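Local coordinates for Asl2047 protein (Nostoc sp., PDB 3HFN), which is a cyanobacterial structural homologue of the RNA chaperone Hfq, with altered RNA-binding properties, and probably acts in small-RNA-linked translational regulation, at residues 14-19 with 66-71; 25-28 with 34-37. All coordinates share one frame; numbering follows the deposited sequence.

Overall arrangement
From the N terminus the chain runs through helix 10-20, then into strand 25-30, turns back as strand 35-43, and continues through strands 47-51 and 57-61 to the last strand, 65-70. Interaction 2 closes the first hairpin of the sheet, a short loop between neighbouring strands. Interaction 1 closes a far longer one, setting the helix against the final strand, and interaction 2 is nested inside it. Their centres lie about 10 Å apart. Strand 25-30 is the common neighbour: it pairs with 35-43 on one side and 65-70 on the other, and Lys71 NZ hydrogen-bonds Thr37 OG1 across the two contacts.

Interaction 1 of 2, residues 14-19 with 66-71; sequences RQLQNL and AYLQPK
Leu16 on one turn of helix 10-20 and Leu68 on strand 65-70 stand where helix and strand face each other, with 10.0 Å from Leu16 CA to Leu68 CA. No hydrogen bond joins 14-19 to 66-71; side chains alone bridge the gap. Leu68 reaches out of the strand with CG anti to its backbone N (chi1 159°), which carries both methyls to the helix. Gln15 comes from the opposite direction, its chain extended beyond CG, and lays its terminal amide against the CD2 methyl: Gln15 OE1 is 3.8 Å and Gln15 NE2 3.9 Å from Leu68 CD2. The CD2 methyl of Leu68 thus sits over the flat face of the Gln15 amide, in van der Waals contact. The other methyl of Leu68 faces Leu16, whose CD2 lies 4.2 Å from Leu68 CD1, the two side chains meeting at a slant. This is the Sm fold of the Hfq family, an N-terminal helix laid on a strongly bent antiparallel sheet. Within the chain Leu68 also packs on Val26 of the adjoining strand, while Leu16 extends to Gln43 and Lys62. Replacing Gln15 with an alanine would probably leave the CD2 methyl of Leu68 without its amide cover and remove the packing of this side chain on Thr59 of the second subunit. At the start of 66-71, Ala66 and Tyr67 both face Lys29, a classic beta bulge, and Tyr67 and Leu68 pair in an antiparallel ladder with a strand of that same subunit, carrying the sheet across the interface of the six-chain assembly.

Interaction 2 of 2, residues 25-28 with 34-37; sequences PVEI and DAIT
Ile28 and Ile36 form an antiparallel hydrogen-bonded pair between strands 25-30 and 35-43, whose short segments run at 164° to each other. Ile28 N donates to Ile36 O at 3.2 Å, and Ile36 N returns a bond to Ile28 O at 3.0 Å, its donor standing above the carbonyl plane. Ile36 O also receives a CA-H contact from Glu27 CA at 3.4 Å. The side chains touch more loosely: Ile28 CB and Ile36 CB are 4.4 Å apart, and both residues turn to the face where Ile50 and Ile60 lie. On the other face Glu27 pairs with Thr37 as a non-hydrogen-bonded pair. From its CB, which Lys71 packs against, the Glu27 side chain leaves with CG anti to the backbone N (chi1 -177°) and stays extended. That course takes it along Ala35: Glu27 CG is 4.1 Å and Glu27 CD 4.2 Å from Ala35 CB, and at the tip Glu27 OE2 comes within 3.7 Å of Ala35 CB. Ile36 and Asp34 also pack on Tyr67 of the third subunit. Antiparallel and joined by a short loop, strands 25-30 and 35-43 form the first beta hairpin of the Sm-like fold in this chain.

Interaction 1 of 2, residues 14-19 with 66-71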
ATOM      1  N   ARG A  14      -3.872 -22.333  -5.723  1.00 24.60           N
ATOM      2  CA  ARG A  14      -3.760 -23.763  -5.608  1.00 24.89           C
ATOM      3  C   ARG A  14      -2.994 -24.224  -4.386  1.00 25.52           C
ATOM      4  O   ARG A  14      -3.436 -25.125  -3.689  1.00 26.33           O
ATOM      5  CB  ARG A  14      -3.149 -24.287  -6.860  1.00 25.02           C
ATOM      6  CG  ARG A  14      -4.157 -24.199  -8.014  1.00 26.61           C
ATOM      7  CD  ARG A  14      -3.606 -24.733  -9.310  1.00 28.05           C
ATOM      8  NE  ARG A  14      -2.646 -25.807  -9.078  1.00 31.18           N
ATOM      9  CZ  ARG A  14      -1.344 -25.734  -9.360  1.00 34.96           C
ATOM     10  NH1 ARG A  14      -0.806 -24.631  -9.913  1.00 35.01           N
ATOM     11  NH2 ARG A  14      -0.569 -26.784  -9.108  1.00 36.31           N
ATOM     12  N   GLN A  15      -1.867 -23.597  -4.090  1.00 25.86           N
ATOM     13  CA  GLN A  15      -1.187 -23.817  -2.808  1.00 25.97           C
ATOM     14  C   GLN A  15      -2.149 -23.714  -1.615  1.00 25.54           C
ATOM     15  O   GLN A  15      -2.263 -24.685  -0.869  1.00 25.43           O
ATOM     16  CB  GLN A  15       0.024 -22.888  -2.651  1.00 26.19           C
ATOM     17  CG  GLN A  15       0.041 -22.151  -1.329  1.00 28.50           C
ATOM     18  CD  GLN A  15       1.030 -21.034  -1.318  1.00 29.97           C
ATOM     19  OE1 GLN A  15       2.221 -21.289  -1.428  1.00 30.61           O
ATOM     20  NE2 GLN A  15       0.554 -19.782  -1.195  1.00 29.25           N
ATOM     21  N   LEU A  16      -2.856 -22.581  -1.465  1.00 25.14           N
ATOM     22  CA  LEU A  16      -3.832 -22.403  -0.359  1.00 25.17           C
ATOM     23  C   LEU A  16      -4.901 -23.472  -0.342  1.00 25.07           C
ATOM     24  O   LEU A  16      -5.198 -24.030   0.707  1.00 25.16           O
ATOM     25  CB  LEU A  16      -4.512 -21.031  -0.385  1.00 25.30           C
ATOM     26  CG  LEU A  16      -3.658 -19.872  -0.869  1.00 25.15           C
ATOM     27  CD1 LEU A  16      -4.527 -18.922  -1.671  1.00 24.61           C
ATOM     28  CD2 LEU A  16      -2.898 -19.183   0.289  1.00 25.08           C
ATOM     29  N   GLN A  17      -5.454 -23.748  -1.516  1.00 25.15           N
ATOM     30  CA  GLN A  17      -6.411 -24.816  -1.737  1.00 25.64           C
ATOM     31  C   GLN A  17      -5.967 -26.180  -1.222  1.00 25.40           C
ATOM     32  O   GLN A  17      -6.677 -26.798  -0.463  1.00 25.15           O
ATOM     33  CB  GLN A  17      -6.784 -24.865  -3.222  1.00 25.65           C
ATOM     34  CG  GLN A  17      -7.408 -23.550  -3.664  1.00 26.58           C
ATOM     35  CD  GLN A  17      -8.707 -23.660  -4.488  1.00 26.97           C
ATOM     36  OE1 GLN A  17      -8.782 -24.380  -5.470  1.00 26.67           O
ATOM     37  NE2 GLN A  17      -9.711 -22.876  -4.099  1.00 27.14           N
ATOM     38  N   ASN A  18      -4.774 -26.605  -1.630  1.00 26.26           N
ATOM     39  CA  ASN A  18      -4.064 -27.826  -1.176  1.00 26.59           C
ATOM     40  C   ASN A  18      -3.523 -27.824   0.258  1.00 26.79           C
ATOM     41  O   ASN A  18      -3.029 -28.846   0.747  1.00 27.40           O
ATOM     42  CB  ASN A  18      -2.863 -28.082  -2.077  1.00 26.93           C
ATOM     43  CG  ASN A  18      -3.225 -28.128  -3.588  1.00 28.83           C
ATOM     44  OD1 ASN A  18      -4.360 -27.843  -4.017  1.00 30.15           O
ATOM     45  ND2 ASN A  18      -2.239 -28.493  -4.393  1.00 29.68           N
ATOM     46  N   LEU A  19      -3.612 -26.669   0.915  1.00 26.37           N
ATOM     47  CA  LEU A  19      -3.177 -26.473   2.282  1.00 25.27           C
ATOM     48  C   LEU A  19      -4.383 -26.231   3.207  1.00 25.21           C
ATOM     49  O   LEU A  19      -4.291 -26.446   4.422  1.00 25.05           O
ATOM     50  CB  LEU A  19      -2.198 -25.322   2.278  1.00 24.47           C
ATOM     51  CG  LEU A  19      -1.606 -24.659   3.485  1.00 24.05           C
ATOM     52  CD1 LEU A  19      -0.192 -25.220   3.815  1.00 21.47           C
ATOM     53  CD2 LEU A  19      -1.554 -23.204   3.063  1.00 24.87           C
ATOM     54  N   ALA A  66       3.248 -10.456   3.349  1.00  7.30           N
ATOM     55  CA  ALA A  66       4.558 -10.298   2.781  1.00  7.57           C
ATOM     56  C   ALA A  66       4.887 -11.616   2.156  1.00  7.89           C
ATOM     57  O   ALA A  66       5.327 -11.700   1.006  1.00  8.01           O
ATOM     58  CB  ALA A  66       5.554  -9.992   3.910  1.00  7.53           C
ATOM     59  N   TYR A  67       4.733 -12.664   2.951  1.00  7.79           N
ATOM     60  CA  TYR A  67       5.157 -13.953   2.488  1.00  7.58           C
ATOM     61  C   TYR A  67       4.599 -14.995   3.372  1.00  7.52           C
ATOM     62  O   TYR A  67       4.358 -14.714   4.546  1.00  8.26           O
ATOM     63  CB  TYR A  67       6.685 -14.051   2.342  1.00  7.81           C
ATOM     64  CG  TYR A  67       7.452 -14.328   3.593  1.00  8.32           C
ATOM     65  CD1 TYR A  67       7.118 -15.359   4.439  1.00  9.87           C
ATOM     66  CD2 TYR A  67       8.554 -13.553   3.933  1.00  9.86           C
ATOM     67  CE1 TYR A  67       7.844 -15.602   5.621  1.00 10.18           C
ATOM     68  CE2 TYR A  67       9.289 -13.804   5.077  1.00  8.74           C
ATOM     69  CZ  TYR A  67       8.933 -14.819   5.921  1.00 10.69           C
ATOM     70  OH  TYR A  67       9.647 -15.057   7.092  1.00 14.57           O
ATOM     71  N   LEU A  68       4.424 -16.198   2.801  1.00  9.43           N
ATOM     72  CA  LEU A  68       3.859 -17.330   3.488  1.00 12.13           C
ATOM     73  C   LEU A  68       4.735 -18.541   3.297  1.00 14.01           C
ATOM     74  O   LEU A  68       5.283 -18.723   2.240  1.00 14.70           O
ATOM     75  CB  LEU A  68       2.483 -17.603   2.914  1.00 12.46           C
ATOM     76  CG  LEU A  68       1.865 -18.990   3.101  1.00 13.89           C
ATOM     77  CD1 LEU A  68       0.411 -18.879   2.777  1.00 17.43           C
ATOM     78  CD2 LEU A  68       2.484 -20.020   2.189  1.00 14.32           C
ATOM     79  N   GLN A  69       4.843 -19.386   4.320  1.00 17.41           N
ATOM     80  CA  GLN A  69       5.584 -20.650   4.237  1.00 19.09           C
ATOM     81  C   GLN A  69       4.899 -21.804   4.957  1.00 20.42           C
ATOM     82  O   GLN A  69       4.375 -21.645   6.036  1.00 20.71           O
ATOM     83  CB  GLN A  69       6.966 -20.527   4.849  1.00 19.32           C
ATOM     84  CG  GLN A  69       7.403 -19.162   5.226  1.00 21.07           C
ATOM     85  CD  GLN A  69       8.843 -19.126   5.702  1.00 23.31           C
ATOM     86  OE1 GLN A  69       9.262 -19.919   6.553  1.00 22.69           O
ATOM     87  NE2 GLN A  69       9.606 -18.174   5.169  1.00 26.34           N
ATOM     88  N   PRO A  70       4.927 -22.989   4.348  1.00 21.82           N
ATOM     89  CA  PRO A  70       4.709 -24.220   5.099  1.00 22.19           C
ATOM     90  C   PRO A  70       5.820 -24.449   6.118  1.00 22.87           C
ATOM     91  O   PRO A  70       7.004 -24.491   5.770  1.00 22.34           O
ATOM     92  CB  PRO A  70       4.778 -25.289   4.025  1.00 22.00           C
ATOM     93  CG  PRO A  70       4.361 -24.615   2.816  1.00 22.82           C
ATOM     94  CD  PRO A  70       4.816 -23.186   2.896  1.00 21.66           C
ATOM     95  N   LYS A  71       5.424 -24.610   7.371  1.00 24.18           N
ATOM     96  CA  LYS A  71       6.342 -24.931   8.455  1.00 25.35           C
ATOM     97  C   LYS A  71       7.011 -26.312   8.271  1.00 26.10           C
ATOM     98  O   LYS A  71       8.260 -26.469   8.239  1.00 25.90           O
ATOM     99  CB  LYS A  71       5.549 -24.908   9.738  1.00 25.46           C
ATOM    100  CG  LYS A  71       4.877 -23.578   9.960  1.00 27.90           C
ATOM    101  CD  LYS A  71       4.694 -23.251  11.464  1.00 31.70           C
ATOM    102  CE  LYS A  71       4.549 -21.733  11.735  1.00 33.46           C
ATOM    103  NZ  LYS A  71       5.738 -21.131  12.443  1.00 34.48           N
TER

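Interaction 2 of 2, residues 25-28 with 34-37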
ATOM      1  N   PRO A  25      -0.069 -26.745   8.439  1.00  9.71           N
ATOM      2  CA  PRO A  25       0.279 -25.632   9.292  1.00  9.65           C
ATOM      3  C   PRO A  25       1.100 -24.650   8.467  1.00  9.50           C
ATOM      4  O   PRO A  25       1.659 -25.056   7.465  1.00  8.61           O
ATOM      5  CB  PRO A  25       1.141 -26.262  10.367  1.00  8.36           C
ATOM      6  CG  PRO A  25       1.364 -27.638   9.992  1.00  9.60           C
ATOM      7  CD  PRO A  25       0.903 -27.828   8.581  1.00  9.78           C
ATOM      8  N   VAL A  26       1.126 -23.384   8.895  1.00 10.13           N
ATOM      9  CA  VAL A  26       1.625 -22.303   8.075  1.00 12.28           C
ATOM     10  C   VAL A  26       1.948 -21.122   8.930  1.00 12.91           C
ATOM     11  O   VAL A  26       1.239 -20.829   9.856  1.00 13.26           O
ATOM     12  CB  VAL A  26       0.588 -21.938   6.941  1.00 12.79           C
ATOM     13  CG1 VAL A  26      -0.492 -21.028   7.467  1.00 13.93           C
ATOM     14  CG2 VAL A  26       1.246 -21.285   5.745  1.00 12.52           C
ATOM     15  N   GLU A  27       3.087 -20.518   8.638  1.00 15.16           N
ATOM     16  CA  GLU A  27       3.492 -19.167   9.073  1.00 17.55           C
ATOM     17  C   GLU A  27       3.298 -18.131   7.967  1.00 18.25           C
ATOM     18  O   GLU A  27       3.903 -18.203   6.895  1.00 18.06           O
ATOM     19  CB  GLU A  27       4.973 -19.148   9.459  1.00 18.33           C
ATOM     20  CG  GLU A  27       5.484 -17.827   9.988  1.00 21.42           C
ATOM     21  CD  GLU A  27       6.974 -17.859  10.209  1.00 25.55           C
ATOM     22  OE1 GLU A  27       7.670 -18.080   9.194  1.00 26.36           O
ATOM     23  OE2 GLU A  27       7.466 -17.681  11.375  1.00 28.12           O
ATOM     24  N   ILE A  28       2.478 -17.126   8.262  1.00 19.58           N
ATOM     25  CA  ILE A  28       2.173 -16.008   7.348  1.00 19.08           C
ATOM     26  C   ILE A  28       2.812 -14.737   7.894  1.00 18.78           C
ATOM     27  O   ILE A  28       2.408 -14.232   8.950  1.00 17.62           O
ATOM     28  CB  ILE A  28       0.653 -15.778   7.281  1.00 19.76           C
ATOM     29  CG1 ILE A  28      -0.094 -17.078   6.888  1.00 18.97           C
ATOM     30  CG2 ILE A  28       0.347 -14.599   6.348  1.00 20.09           C
ATOM     31  CD1 ILE A  28      -1.399 -17.233   7.558  1.00 21.00           C
ATOM     32  N   ASP A  34       4.213  -9.525  11.866  1.00 22.30           N
ATOM     33  CA  ASP A  34       3.292 -10.426  12.513  1.00 23.55           C
ATOM     34  C   ASP A  34       3.469 -11.833  11.952  1.00 23.75           C
ATOM     35  O   ASP A  34       2.761 -12.204  10.979  1.00 24.59           O
ATOM     36  CB  ASP A  34       1.813 -10.004  12.261  1.00 23.80           C
ATOM     37  CG  ASP A  34       1.324  -8.807  13.163  1.00 26.54           C
ATOM     38  OD1 ASP A  34       1.363  -8.882  14.420  1.00 26.72           O
ATOM     39  OD2 ASP A  34       0.815  -7.796  12.591  1.00 29.34           O
ATOM     40  N   ALA A  35       4.326 -12.647  12.564  1.00 22.62           N
ATOM     41  CA  ALA A  35       4.431 -14.051  12.134  1.00 22.42           C
ATOM     42  C   ALA A  35       3.216 -14.788  12.693  1.00 22.64           C
ATOM     43  O   ALA A  35       3.091 -14.939  13.901  1.00 23.51           O
ATOM     44  CB  ALA A  35       5.728 -14.684  12.614  1.00 22.05           C
ATOM     45  N   ILE A  36       2.298 -15.206  11.828  1.00 22.32           N
ATOM     46  CA  ILE A  36       1.039 -15.764  12.285  1.00 21.49           C
ATOM     47  C   ILE A  36       1.101 -17.260  12.185  1.00 20.78           C
ATOM     48  O   ILE A  36       1.127 -17.812  11.125  1.00 22.03           O
ATOM     49  CB  ILE A  36      -0.232 -15.181  11.528  1.00 21.38           C
ATOM     50  CG1 ILE A  36      -0.323 -13.631  11.647  1.00 20.70           C
ATOM     51  CG2 ILE A  36      -1.495 -15.906  11.977  1.00 21.73           C
ATOM     52  CD1 ILE A  36      -1.662 -13.076  12.221  1.00 16.92           C
ATOM     53  N   THR A  37       1.097 -17.927  13.307  1.00 20.12           N
ATOM     54  CA  THR A  37       1.230 -19.351  13.290  1.00 19.68           C
ATOM     55  C   THR A  37      -0.180 -19.941  13.286  1.00 19.47           C
ATOM     56  O   THR A  37      -0.953 -19.764  14.261  1.00 20.13           O
ATOM     57  CB  THR A  37       2.193 -19.805  14.434  1.00 19.36           C
ATOM     58  OG1 THR A  37       3.534 -19.564  14.002  1.00 19.53           O
ATOM     59  CG2 THR A  37       2.088 -21.289  14.760  1.00 21.22           C
TER